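Local coordinates for protein exodeoxyribonuclease III (Neisseria meningitidis, PDB 2JC4) that probably degrades double-stranded DNA from its 3' ends as a repair phosphodiesterase, using magnesium or manganese ions, at residues L182-S187 against H218-P223; S69-Q74 against T95-R100; L80-D85 against F124-E129; P151-C156 against V171-F176. One frame throughout, in Å; residues are numbered along the deposited sequence.

Contact 1 (L182-S187 against H218-P223); sequences LGLTDS and HILVSP
Thr185 and Val221 face each other as an antiparallel hydrogen-bonded pair. Thr185 N gives its hydrogen to Val221 O at 3.0 Å, and Val221 N returns the bond to Thr185 O. Asp186 and Leu220 form the next, non-hydrogen-bonded pair. One more backbone bond follows, from Ser187 N to Ile219 O.

The hydroxyl of Ser187 adds to this. Its OG also reaches Ile219 O, at 2.9 Å, tilted 28° from the carbonyl plane. The first torsion puts OG between the backbone N and the carbonyl carbon (chi1 71°), which turns it back to the strand. Ile219 O is thus held by two donors of one residue.

These bonds fix the short strand 185-186 at the edge of a six-stranded mixed sheet, one of the two sheets of this DNase I-like fold. Strand 217-221 is its inner neighbour. Asp186 stands at the N-cap position of the following helix, and its OD2 makes a salt bridge with Arg215.

Two waters extend the pairing. One joins Thr185 OG1 to Val221 O. The other gives a hydrogen to Asp186 OD1 and takes one from Ile219 N.

The apolar contacts lie on both faces of the pair. On one, Leu220 CD2 rests 3.9 Å from Asp186 CA, and Leu184 CD1 is 4.2 Å from Leu220 CB. On the other, Val221 CG2 meets Thr185 CB at 4.1 Å. Leu184 CD2 lies along the backbone of Val221, 3.5 Å from its carbonyl carbon.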
loop_
_atom_site.group_PDB
_atom_site.type_symbol
_atom_site.label_atom_id
_atom_site.label_comp_id
_atom_site.label_asym_id
_atom_site.label_seq_id
_atom_site.Cartn_x
_atom_site.Cartn_y
_atom_site.Cartn_z
ATOM N N LEU A 182 9.111 -7.415 -13.132
ATOM C CA LEU A 182 9.228 -6.176 -13.927
ATOM C C LEU A 182 10.577 -5.465 -13.755
ATOM O O LEU A 182 10.950 -4.634 -14.605
ATOM C CB LEU A 182 8.090 -5.181 -13.604
ATOM C CG LEU A 182 6.682 -5.736 -13.763
ATOM C CD1 LEU A 182 5.615 -4.725 -13.281
ATOM C CD2 LEU A 182 6.406 -6.222 -15.190
ATOM N N GLY A 183 11.281 -5.779 -12.664
ATOM C CA GLY A 183 12.533 -5.126 -12.297
ATOM C C GLY A 183 12.352 -4.239 -11.074
ATOM O O GLY A 183 12.795 -3.076 -11.047
ATOM N N LEU A 184 11.648 -4.782 -10.087
ATOM C CA LEU A 184 11.356 -4.093 -8.830
ATOM C C LEU A 184 11.828 -4.977 -7.697
ATOM O O LEU A 184 11.901 -6.183 -7.866
ATOM C CB LEU A 184 9.846 -3.889 -8.693
ATOM C CG LEU A 184 9.216 -2.871 -9.643
ATOM C CD1 LEU A 184 7.720 -2.966 -9.419
ATOM C CD2 LEU A 184 9.719 -1.428 -9.320
ATOM N N THR A 185 12.172 -4.347 -6.571
ATOM C CA THR A 185 12.732 -4.984 -5.382
ATOM C C THR A 185 11.745 -4.815 -4.222
ATOM O O THR A 185 11.260 -3.700 -3.988
ATOM C CB THR A 185 14.085 -4.275 -5.029
ATOM O OG1 THR A 185 15.078 -4.657 -5.992
ATOM C CG2 THR A 185 14.582 -4.657 -3.642
ATOM N N ASP A 186 11.419 -5.918 -3.526
ATOM C CA ASP A 186 10.626 -5.862 -2.276
ATOM C C ASP A 186 11.504 -5.146 -1.219
ATOM O O ASP A 186 12.349 -5.786 -0.587
ATOM C CB ASP A 186 10.292 -7.332 -1.848
ATOM C CG ASP A 186 9.491 -7.446 -0.536
ATOM O OD1 ASP A 186 9.342 -6.449 0.199
ATOM O OD2 ASP A 186 9.031 -8.587 -0.239
ATOM N N SER A 187 11.302 -3.851 -1.012
ATOM C CA SER A 187 12.252 -3.066 -0.203
ATOM C C SER A 187 12.484 -3.608 1.205
ATOM O O SER A 187 13.630 -3.679 1.669
ATOM C CB SER A 187 11.900 -1.586 -0.150
ATOM O OG SER A 187 10.746 -1.319 0.615
ATOM N N HIS A 218 3.357 -3.429 1.268
ATOM C CA HIS A 218 4.750 -3.515 0.737
ATOM C C HIS A 218 5.161 -2.235 0.068
ATOM O O HIS A 218 4.307 -1.435 -0.302
ATOM C CB HIS A 218 4.888 -4.668 -0.280
ATOM C CG HIS A 218 4.412 -5.996 0.238
ATOM N ND1 HIS A 218 4.940 -6.577 1.361
ATOM C CD2 HIS A 218 3.408 -6.813 -0.177
ATOM C CE1 HIS A 218 4.307 -7.720 1.603
ATOM N NE2 HIS A 218 3.374 -7.888 0.677
ATOM N N ILE A 219 6.470 -2.062 -0.143
ATOM C CA ILE A 219 6.977 -0.902 -0.894
ATOM C C ILE A 219 7.953 -1.468 -1.929
ATOM O O ILE A 219 8.984 -2.009 -1.564
ATOM C CB ILE A 219 7.680 0.126 0.025
ATOM C CG1 ILE A 219 6.678 0.685 1.066
ATOM C CG2 ILE A 219 8.219 1.319 -0.816
ATOM C CD1 ILE A 219 7.302 1.558 2.112
ATOM N N LEU A 220 7.558 -1.444 -3.195
ATOM C CA LEU A 220 8.355 -2.075 -4.256
ATOM C C LEU A 220 9.050 -0.945 -5.007
ATOM O O LEU A 220 8.404 0.058 -5.365
ATOM C CB LEU A 220 7.498 -2.949 -5.197
ATOM C CG LEU A 220 6.522 -4.017 -4.639
ATOM C CD1 LEU A 220 6.100 -4.990 -5.749
ATOM C CD2 LEU A 220 7.047 -4.748 -3.452
ATOM N N VAL A 221 10.371 -1.069 -5.200
ATOM C CA VAL A 221 11.161 0.070 -5.694
ATOM C C VAL A 221 11.992 -0.271 -6.957
ATOM O O VAL A 221 12.477 -1.393 -7.109
ATOM C CB VAL A 221 12.096 0.677 -4.550
ATOM C CG1 VAL A 221 11.256 1.128 -3.314
ATOM C CG2 VAL A 221 13.154 -0.352 -4.092
ATOM N N SER A 222 12.177 0.711 -7.837
ATOM C CA SER A 222 13.075 0.547 -8.973
ATOM C C SER A 222 14.530 0.529 -8.469
ATOM O O SER A 222 14.819 0.989 -7.341
ATOM C CB SER A 222 12.917 1.729 -9.944
ATOM O OG SER A 222 13.211 2.939 -9.273
ATOM N N PRO A 223 15.460 0.021 -9.298
ATOM C CA PRO A 223 16.842 -0.044 -8.823
ATOM C C PRO A 223 17.442 1.271 -8.359
ATOM O O PRO A 223 18.183 1.256 -7.379
ATOM C CB PRO A 223 17.627 -0.568 -10.036
ATOM C CG PRO A 223 16.676 -1.134 -10.935
ATOM C CD PRO A 223 15.304 -0.562 -10.639
HETATM O O HOH W 1 15.051 -2.754 -7.873
HETATM O O HOH W 2 8.201 -3.947 1.203
#

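Contact 2 (S69-Q74 against T95-R100); sequences SRSVPQ and TVSGVR
The guanidinium of Arg100 has Gln74 O at its edge, near its plane, with NH1 3.9 Å from that oxygen. The same NH1 bonds to Thr95 OG1, which is tilted 23° from the guanidinium plane, and also to Asp75 O. NE forms a salt bridge with Glu134. The side chain of Gln74 bends at chi2 (-72°). Its NE2 bonds to Val72 O at 3.3 Å. Val72 O lies close to the plane of the Gln74 amide, but NE2 sits above the carbonyl plane of Val72.

Gln74 and Thr95 are an antiparallel hydrogen-bonded pair. Gln74 N reaches Thr95 O at 2.7 Å, and Thr95 N reaches Gln74 O at 2.8 Å. The pair leads into a beta hairpin. Strands 91-96 and 99-105 are joined by a type I' turn from Val96 to Val99, and the loop 69-74 runs beside it.

The two methyls of Val96 pack on the loop. CG1 meets Ser69 CB at 3.7 Å, and CG2 meets Pro73 CB at 4.1 Å. At the turn, Ser71 OG donates to Ser97 OG at 3.0 Å. A water links Val72 O to Ser97 N. Ser69 OG bonds to Ser71 O in the carbonyl plane.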
loop_
_atom_site.group_PDB
_atom_site.type_symbol
_atom_site.label_atom_id
_atom_site.label_comp_id
_atom_site.label_asym_id
_atom_site.label_seq_id
_atom_site.Cartn_x
_atom_site.Cartn_y
_atom_site.Cartn_z
ATOM N N SER A 69 1.267 14.867 0.081
ATOM C CA SER A 69 2.682 15.214 0.015
ATOM C C SER A 69 2.913 16.704 0.222
ATOM O O SER A 69 2.026 17.507 -0.046
ATOM C CB SER A 69 3.271 14.780 -1.340
ATOM O OG SER A 69 2.480 15.271 -2.425
ATOM N N ARG A 70 4.087 17.080 0.713
ATOM C CA ARG A 70 4.342 18.522 0.821
ATOM C C ARG A 70 4.732 19.107 -0.535
ATOM O O ARG A 70 4.500 20.293 -0.774
ATOM C CB ARG A 70 5.264 18.904 1.990
ATOM C CG ARG A 70 4.431 18.969 3.307
ATOM C CD ARG A 70 4.860 20.006 4.319
ATOM N NE ARG A 70 4.277 21.318 4.046
ATOM C CZ ARG A 70 4.209 22.297 4.939
ATOM N NH1 ARG A 70 4.656 22.087 6.175
ATOM N NH2 ARG A 70 3.681 23.476 4.602
ATOM N N SER A 71 5.262 18.264 -1.426
ATOM C CA SER A 71 5.402 18.620 -2.854
ATOM C C SER A 71 4.086 18.438 -3.647
ATOM O O SER A 71 3.320 17.521 -3.393
ATOM C CB SER A 71 6.513 17.793 -3.495
ATOM O OG SER A 71 7.777 18.225 -3.013
ATOM N N VAL A 72 3.845 19.295 -4.631
ATOM C CA VAL A 72 2.651 19.191 -5.464
ATOM C C VAL A 72 2.753 17.920 -6.336
ATOM O O VAL A 72 3.755 17.726 -7.055
ATOM C CB VAL A 72 2.472 20.478 -6.356
ATOM C CG1 VAL A 72 1.210 20.417 -7.212
ATOM C CG2 VAL A 72 2.448 21.746 -5.484
ATOM N N PRO A 73 1.752 17.027 -6.260
ATOM C CA PRO A 73 1.860 15.852 -7.140
ATOM C C PRO A 73 1.597 16.227 -8.617
ATOM O O PRO A 73 0.616 16.930 -8.906
ATOM C CB PRO A 73 0.770 14.896 -6.606
ATOM C CG PRO A 73 0.308 15.505 -5.276
ATOM C CD PRO A 73 0.531 16.986 -5.437
ATOM N N GLN A 74 2.463 15.781 -9.528
ATOM C CA GLN A 74 2.316 16.067 -10.961
ATOM C C GLN A 74 1.830 14.847 -11.764
ATOM O O GLN A 74 1.963 13.697 -11.301
ATOM C CB GLN A 74 3.650 16.543 -11.560
ATOM C CG GLN A 74 4.365 17.644 -10.735
ATOM C CD GLN A 74 3.649 18.990 -10.843
ATOM O OE1 GLN A 74 3.332 19.444 -11.949
ATOM N NE2 GLN A 74 3.398 19.637 -9.701
ATOM N N THR A 95 3.634 11.921 -9.964
ATOM C CA THR A 95 5.072 12.170 -9.890
ATOM C C THR A 95 5.250 13.264 -8.854
ATOM O O THR A 95 4.707 14.389 -9.009
ATOM C CB THR A 95 5.658 12.616 -11.263
ATOM O OG1 THR A 95 5.278 11.684 -12.278
ATOM C CG2 THR A 95 7.170 12.703 -11.200
ATOM N N VAL A 96 5.986 12.911 -7.797
ATOM C CA VAL A 96 6.145 13.732 -6.610
ATOM C C VAL A 96 7.631 13.892 -6.382
ATOM O O VAL A 96 8.335 12.890 -6.186
ATOM C CB VAL A 96 5.498 13.067 -5.342
ATOM C CG1 VAL A 96 5.512 14.027 -4.175
ATOM C CG2 VAL A 96 4.061 12.599 -5.616
ATOM N N SER A 97 8.136 15.131 -6.432
ATOM C CA SER A 97 9.598 15.353 -6.276
ATOM C C SER A 97 10.423 14.456 -7.196
ATOM O O SER A 97 11.426 13.880 -6.764
ATOM C CB SER A 97 10.055 15.080 -4.846
ATOM O OG SER A 97 9.602 16.070 -3.958
ATOM N N GLY A 98 9.990 14.314 -8.440
ATOM C CA GLY A 98 10.707 13.478 -9.401
ATOM C C GLY A 98 10.623 11.960 -9.218
ATOM O O GLY A 98 11.232 11.220 -9.982
ATOM N N VAL A 99 9.855 11.487 -8.224
ATOM C CA VAL A 99 9.658 10.046 -8.044
ATOM C C VAL A 99 8.243 9.691 -8.516
ATOM O O VAL A 99 7.278 10.343 -8.094
ATOM C CB VAL A 99 9.789 9.677 -6.556
ATOM C CG1 VAL A 99 9.513 8.187 -6.343
ATOM C CG2 VAL A 99 11.167 10.065 -6.059
ATOM N N ARG A 100 8.123 8.673 -9.357
ATOM C CA ARG A 100 6.804 8.205 -9.772
ATOM C C ARG A 100 6.278 7.317 -8.644
ATOM O O ARG A 100 6.890 6.281 -8.331
ATOM C CB ARG A 100 6.911 7.395 -11.077
ATOM C CG ARG A 100 5.580 7.068 -11.714
ATOM C CD ARG A 100 4.798 8.358 -12.070
ATOM N NE ARG A 100 3.608 8.046 -12.850
ATOM C CZ ARG A 100 2.647 8.915 -13.158
ATOM N NH1 ARG A 100 2.725 10.179 -12.762
ATOM N NH2 ARG A 100 1.600 8.499 -13.865
HETATM O O HOH W 3 6.361 17.230 -7.204
#

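Contact 3 (L80-D85 against F124-E129); sequences LPALPD and FAALTE
A type I beta turn from Leu80 to Leu83 packs against helix 115-135, with Leu80, Ala82 and Leu83 all meeting Ala126. The turn belongs to the loop between strands 76-78 and 91-96. It is closed by a backbone bond from Leu83 N to Leu80 O.

Ala126 is the centre of the contact. Its CB lies 3.9 Å from Ala82 CB and 3.9 Å from Leu83 CB. Leu80 CD1 comes to the same methyl at 4.0 Å. Three side chains of the turn therefore share one small residue of the helix. The short side chain of Ala126 lets the turn come close, and the CA atoms of Ala82 and Ala126 are only 5.2 Å apart.

Leu80 reaches further along the helix. Its other branch, CD2, lies 3.8 Å from Leu127 CA and 3.9 Å from Leu127 CD1. The two leucines cross obliquely. CB of Leu127 leaves away from the turn. CG is anti to the backbone N (chi1 177°), and Leu80 meets both the CA and the CD1 of this residue.

Further along the helix, the carboxylate of Glu129 lies against the methyl of Ala82, with OE1 3.8 Å from Ala82 CB. This is packing of a polar group on an apolar one. The polar link across the contact is a water. It accepts from Ala82 N at 2.9 Å and donates to Ala126 O.

Trp123 and Phe130, from the same helix, also touch Leu80. Trp123 also touches Leu83, and Phe130 touches Pro81. Phe124 packs on Cys106 and Ile149, while Thr128 packs on Leu182, just ahead of strand 185-186.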
loop_
_atom_site.group_PDB
_atom_site.type_symbol
_atom_site.label_atom_id
_atom_site.label_comp_id
_atom_site.label_asym_id
_atom_site.label_seq_id
_atom_site.Cartn_x
_atom_site.Cartn_y
_atom_site.Cartn_z
ATOM N N LEU A 80 -6.541 1.850 -14.149
ATOM C CA LEU A 80 -5.717 0.954 -14.974
ATOM C C LEU A 80 -6.213 0.921 -16.422
ATOM O O LEU A 80 -7.400 0.546 -16.677
ATOM C CB LEU A 80 -5.731 -0.482 -14.409
ATOM C CG LEU A 80 -5.196 -0.660 -12.982
ATOM C CD1 LEU A 80 -5.634 -2.000 -12.405
ATOM C CD2 LEU A 80 -3.663 -0.439 -12.939
ATOM N N PRO A 81 -5.334 1.304 -17.377
ATOM C CA PRO A 81 -5.720 1.272 -18.813
ATOM C C PRO A 81 -6.226 -0.069 -19.345
ATOM O O PRO A 81 -7.078 -0.094 -20.251
ATOM C CB PRO A 81 -4.418 1.648 -19.534
ATOM C CG PRO A 81 -3.731 2.589 -18.547
ATOM C CD PRO A 81 -3.977 1.867 -17.198
ATOM N N ALA A 82 -5.691 -1.172 -18.825
ATOM C CA ALA A 82 -6.135 -2.496 -19.240
ATOM C C ALA A 82 -7.424 -2.928 -18.548
ATOM O O ALA A 82 -7.969 -3.966 -18.878
ATOM C CB ALA A 82 -5.021 -3.559 -19.024
ATOM N N LEU A 83 -7.900 -2.160 -17.577
ATOM C CA LEU A 83 -9.184 -2.434 -16.927
ATOM C C LEU A 83 -9.929 -1.105 -16.754
ATOM O O LEU A 83 -10.247 -0.675 -15.613
ATOM C CB LEU A 83 -8.948 -3.153 -15.588
ATOM C CG LEU A 83 -10.033 -4.084 -15.043
ATOM C CD1 LEU A 83 -10.287 -5.305 -15.947
ATOM C CD2 LEU A 83 -9.604 -4.522 -13.644
ATOM N N PRO A 84 -10.186 -0.421 -17.893
ATOM C CA PRO A 84 -10.548 1.002 -17.883
ATOM C C PRO A 84 -11.925 1.304 -17.300
ATOM O O PRO A 84 -12.195 2.449 -16.917
ATOM C CB PRO A 84 -10.513 1.374 -19.369
ATOM C CG PRO A 84 -10.829 0.113 -20.086
ATOM C CD PRO A 84 -10.150 -0.964 -19.267
ATOM N N ASP A 85 -12.795 0.303 -17.224
ATOM C CA ASP A 85 -14.132 0.578 -16.729
ATOM C C ASP A 85 -14.448 -0.113 -15.396
ATOM O O ASP A 85 -15.608 -0.279 -15.026
ATOM C CB ASP A 85 -15.155 0.237 -17.800
ATOM C CG ASP A 85 -14.891 0.972 -19.108
ATOM O OD1 ASP A 85 -14.790 2.208 -19.098
ATOM O OD2 ASP A 85 -14.783 0.308 -20.147
ATOM N N PHE A 124 -4.798 -7.934 -10.971
ATOM C CA PHE A 124 -3.326 -7.971 -10.913
ATOM C C PHE A 124 -2.636 -8.003 -12.290
ATOM O O PHE A 124 -1.543 -7.412 -12.471
ATOM C CB PHE A 124 -2.854 -9.122 -10.023
ATOM C CG PHE A 124 -2.673 -8.719 -8.577
ATOM C CD1 PHE A 124 -3.745 -8.785 -7.671
ATOM C CD2 PHE A 124 -1.445 -8.242 -8.137
ATOM C CE1 PHE A 124 -3.609 -8.406 -6.345
ATOM C CE2 PHE A 124 -1.282 -7.846 -6.786
ATOM C CZ PHE A 124 -2.349 -7.942 -5.888
ATOM N N ALA A 125 -3.256 -8.705 -13.245
ATOM C CA ALA A 125 -2.734 -8.769 -14.612
ATOM C C ALA A 125 -2.744 -7.361 -15.177
ATOM O O ALA A 125 -1.788 -6.936 -15.853
ATOM C CB ALA A 125 -3.614 -9.669 -15.473
ATOM N N ALA A 126 -3.838 -6.642 -14.931
ATOM C CA ALA A 126 -3.957 -5.264 -15.432
ATOM C C ALA A 126 -2.943 -4.343 -14.729
ATOM O O ALA A 126 -2.355 -3.454 -15.346
ATOM C CB ALA A 126 -5.381 -4.735 -15.279
ATOM N N LEU A 127 -2.735 -4.553 -13.439
ATOM C CA LEU A 127 -1.759 -3.741 -12.732
ATOM C C LEU A 127 -0.351 -3.954 -13.298
ATOM O O LEU A 127 0.396 -3.004 -13.485
ATOM C CB LEU A 127 -1.779 -4.087 -11.235
ATOM C CG LEU A 127 -0.750 -3.354 -10.380
ATOM C CD1 LEU A 127 -1.043 -1.814 -10.380
ATOM C CD2 LEU A 127 -0.731 -3.905 -8.974
ATOM N N THR A 128 0.008 -5.210 -13.525
ATOM C CA THR A 128 1.337 -5.558 -14.044
ATOM C C THR A 128 1.624 -4.799 -15.352
ATOM O O THR A 128 2.718 -4.250 -15.555
ATOM C CB THR A 128 1.443 -7.098 -14.246
ATOM O OG1 THR A 128 1.078 -7.730 -13.014
ATOM C CG2 THR A 128 2.864 -7.492 -14.536
ATOM N N GLU A 129 0.622 -4.751 -16.212
ATOM C CA GLU A 129 0.744 -4.071 -17.513
ATOM C C GLU A 129 0.982 -2.564 -17.328
ATOM O O GLU A 129 1.839 -1.949 -17.969
ATOM C CB GLU A 129 -0.527 -4.344 -18.339
ATOM C CG GLU A 129 -0.241 -4.597 -19.784
ATOM C CD GLU A 129 -1.514 -4.637 -20.610
ATOM O OE1 GLU A 129 -1.861 -3.594 -21.212
ATOM O OE2 GLU A 129 -2.171 -5.696 -20.613
HETATM O O HOH W 4 -3.364 -1.426 -17.033
#

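Contact 4 (P151-C156 against V171-F176); sequences PADADC and VERQWF
Arg173 stretches from helix 170-180 across the loop 151-156. Its CB is 3.8 Å from Pro151 O. CG and CD run past the same oxygen, with CD 3.3 Å from Pro151 O. The chain is extended from CG to NE, which carries the guanidinium to the peptide of Ala152 and Asp153. NE bonds to Ala150 O, just before the segment. The peptide lies over one face of the guanidinium.

At the tip, NH1 and NH2 both grip one oxygen, Asp153 OD1, each at 3.0 Å. This is an end-on salt bridge to a single atom. OD1 lies in the guanidinium plane, but the carboxylate plane is turned 69° from it. NH1 comes from above the carboxylate plane. NH2 comes on the anti side, 28° out of it, from the same face.

Phe176, one turn further along the helix, takes Pro151 over its ring. Pro151 CG is 3.7 Å from the ring centroid, 23° off the normal, a CH-pi contact. A water bridges the two backbones: it donates to Pro151 O and, weakly, to Arg173 O.

The ring of Phe176 also meets that of His218, and Cys156 is tied to Cys168 by a disulfide. Here an arginine from the helix runs past Pro151 and bonds at its tip to Asp153, the first residue of the 3-10 segment 153-155. The loop closely follows Asn148, a predicted metal-binding residue and transition-state stabiliser.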
loop_
_atom_site.group_PDB
_atom_site.type_symbol
_atom_site.label_atom_id
_atom_site.label_comp_id
_atom_site.label_asym_id
_atom_site.label_seq_id
_atom_site.Cartn_x
_atom_site.Cartn_y
_atom_site.Cartn_z
ATOM N N PRO A 151 4.104 -12.457 0.655
ATOM C CA PRO A 151 4.990 -13.069 -0.347
ATOM C C PRO A 151 5.560 -14.464 -0.062
ATOM O O PRO A 151 5.749 -15.224 -1.016
ATOM C CB PRO A 151 6.124 -12.044 -0.473
ATOM C CG PRO A 151 5.440 -10.722 -0.197
ATOM C CD PRO A 151 4.570 -11.110 1.025
ATOM N N ALA A 152 5.853 -14.792 1.198
ATOM C CA ALA A 152 6.418 -16.131 1.534
ATOM C C ALA A 152 5.906 -16.560 2.898
ATOM O O ALA A 152 5.223 -15.772 3.573
ATOM C CB ALA A 152 7.936 -16.072 1.501
ATOM N N ASP A 153 6.210 -17.780 3.350
ATOM C CA ASP A 153 5.628 -18.223 4.648
ATOM C C ASP A 153 6.091 -17.442 5.888
ATOM O O ASP A 153 5.375 -17.362 6.871
ATOM C CB ASP A 153 5.768 -19.742 4.839
ATOM C CG ASP A 153 4.662 -20.534 4.119
ATOM O OD1 ASP A 153 3.599 -19.972 3.731
ATOM O OD2 ASP A 153 4.856 -21.743 3.990
ATOM N N ALA A 154 7.259 -16.813 5.835
ATOM C CA ALA A 154 7.670 -15.915 6.928
ATOM C C ALA A 154 6.695 -14.729 7.123
ATOM O O ALA A 154 6.721 -14.061 8.165
ATOM C CB ALA A 154 9.093 -15.412 6.699
ATOM N N ASP A 155 5.843 -14.491 6.124
ATOM C CA ASP A 155 4.881 -13.369 6.078
ATOM C C ASP A 155 3.469 -13.772 6.503
ATOM O O ASP A 155 2.566 -12.965 6.489
ATOM C CB ASP A 155 4.841 -12.806 4.647
ATOM C CG ASP A 155 6.222 -12.376 4.184
ATOM O OD1 ASP A 155 6.941 -11.752 5.002
ATOM O OD2 ASP A 155 6.605 -12.639 3.035
ATOM N N CYS A 156 3.267 -15.052 6.828
ATOM C CA CYS A 156 1.961 -15.552 7.322
ATOM C C CYS A 156 2.188 -16.272 8.662
ATOM O O CYS A 156 2.888 -17.282 8.680
ATOM C CB CYS A 156 1.350 -16.514 6.295
ATOM S SG CYS A 156 1.091 -15.826 4.630
ATOM N N VAL A 171 -0.499 -19.305 -5.946
ATOM C CA VAL A 171 -0.817 -18.488 -7.128
ATOM C C VAL A 171 -0.746 -16.973 -6.844
ATOM O O VAL A 171 -0.227 -16.215 -7.659
ATOM C CB VAL A 171 -2.152 -18.902 -7.808
ATOM C CG1 VAL A 171 -3.362 -18.672 -6.881
ATOM C CG2 VAL A 171 -2.296 -18.208 -9.159
ATOM N N GLU A 172 -1.270 -16.544 -5.700
ATOM C CA GLU A 172 -1.141 -15.131 -5.285
ATOM C C GLU A 172 0.320 -14.753 -5.195
ATOM O O GLU A 172 0.732 -13.665 -5.643
ATOM C CB GLU A 172 -1.809 -14.912 -3.932
ATOM C CG GLU A 172 -3.338 -14.786 -4.009
ATOM C CD GLU A 172 -3.988 -14.904 -2.618
ATOM O OE1 GLU A 172 -3.890 -15.983 -2.014
ATOM O OE2 GLU A 172 -4.576 -13.921 -2.119
ATOM N N ARG A 173 1.132 -15.662 -4.656
ATOM C CA ARG A 173 2.570 -15.376 -4.561
ATOM C C ARG A 173 3.209 -15.235 -5.947
ATOM O O ARG A 173 4.083 -14.385 -6.159
ATOM C CB ARG A 173 3.262 -16.406 -3.669
ATOM C CG ARG A 173 2.859 -16.223 -2.234
ATOM C CD ARG A 173 3.307 -17.363 -1.356
ATOM N NE ARG A 173 3.066 -16.982 0.053
ATOM C CZ ARG A 173 3.107 -17.834 1.068
ATOM N NH1 ARG A 173 3.386 -19.125 0.845
ATOM N NH2 ARG A 173 2.909 -17.394 2.312
ATOM N N GLN A 174 2.688 -15.988 -6.916
ATOM C CA GLN A 174 3.117 -15.789 -8.304
ATOM C C GLN A 174 2.740 -14.422 -8.870
ATOM O O GLN A 174 3.552 -13.818 -9.580
ATOM C CB GLN A 174 2.623 -16.896 -9.233
ATOM C CG GLN A 174 3.335 -16.850 -10.639
ATOM C CD GLN A 174 4.869 -16.866 -10.530
ATOM O OE1 GLN A 174 5.479 -17.819 -10.007
ATOM N NE2 GLN A 174 5.499 -15.819 -11.032
ATOM N N TRP A 175 1.547 -13.921 -8.545
ATOM C CA TRP A 175 1.153 -12.571 -8.975
ATOM C C TRP A 175 2.063 -11.510 -8.375
ATOM O O TRP A 175 2.447 -10.575 -9.073
ATOM C CB TRP A 175 -0.313 -12.255 -8.651
ATOM C CG TRP A 175 -1.255 -13.281 -9.215
ATOM C CD1 TRP A 175 -1.032 -14.121 -10.283
ATOM C CD2 TRP A 175 -2.576 -13.585 -8.729
ATOM N NE1 TRP A 175 -2.127 -14.944 -10.467
ATOM C CE2 TRP A 175 -3.083 -14.633 -9.524
ATOM C CE3 TRP A 175 -3.354 -13.098 -7.672
ATOM C CZ2 TRP A 175 -4.343 -15.187 -9.306
ATOM C CZ3 TRP A 175 -4.612 -13.661 -7.444
ATOM C CH2 TRP A 175 -5.090 -14.686 -8.267
ATOM N N PHE A 176 2.454 -11.683 -7.119
ATOM C CA PHE A 176 3.389 -10.774 -6.488
ATOM C C PHE A 176 4.758 -10.877 -7.181
ATOM O O PHE A 176 5.403 -9.856 -7.466
ATOM C CB PHE A 176 3.487 -11.052 -4.975
ATOM C CG PHE A 176 4.435 -10.114 -4.245
ATOM C CD1 PHE A 176 4.038 -8.807 -3.933
ATOM C CD2 PHE A 176 5.721 -10.524 -3.906
ATOM C CE1 PHE A 176 4.904 -7.941 -3.271
ATOM C CE2 PHE A 176 6.591 -9.646 -3.236
ATOM C CZ PHE A 176 6.165 -8.372 -2.910
HETATM O O HOH W 5 6.083 -14.068 -3.524
#

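In the fold
Contact 1 is the most buried of the four, and the other three are partly exposed. Contacts 1 and 2 reach the same six-stranded sheet at its two edges, and both rely on backbone pairing. Contacts 3 and 4 instead set a loop against a helix. Contact 3 is mostly apolar, with one water bridge, whereas contact 4 combines a salt bridge with a CH-pi contact. Contact 1 touches both of these helices, 115-135 through segment 182-187 and 170-180 through both of its segments. Phe124 and Trp175 join contacts 3 and 4. Contact 2 touches none of the others, and its centre lies about 30 Å from that of contact 4.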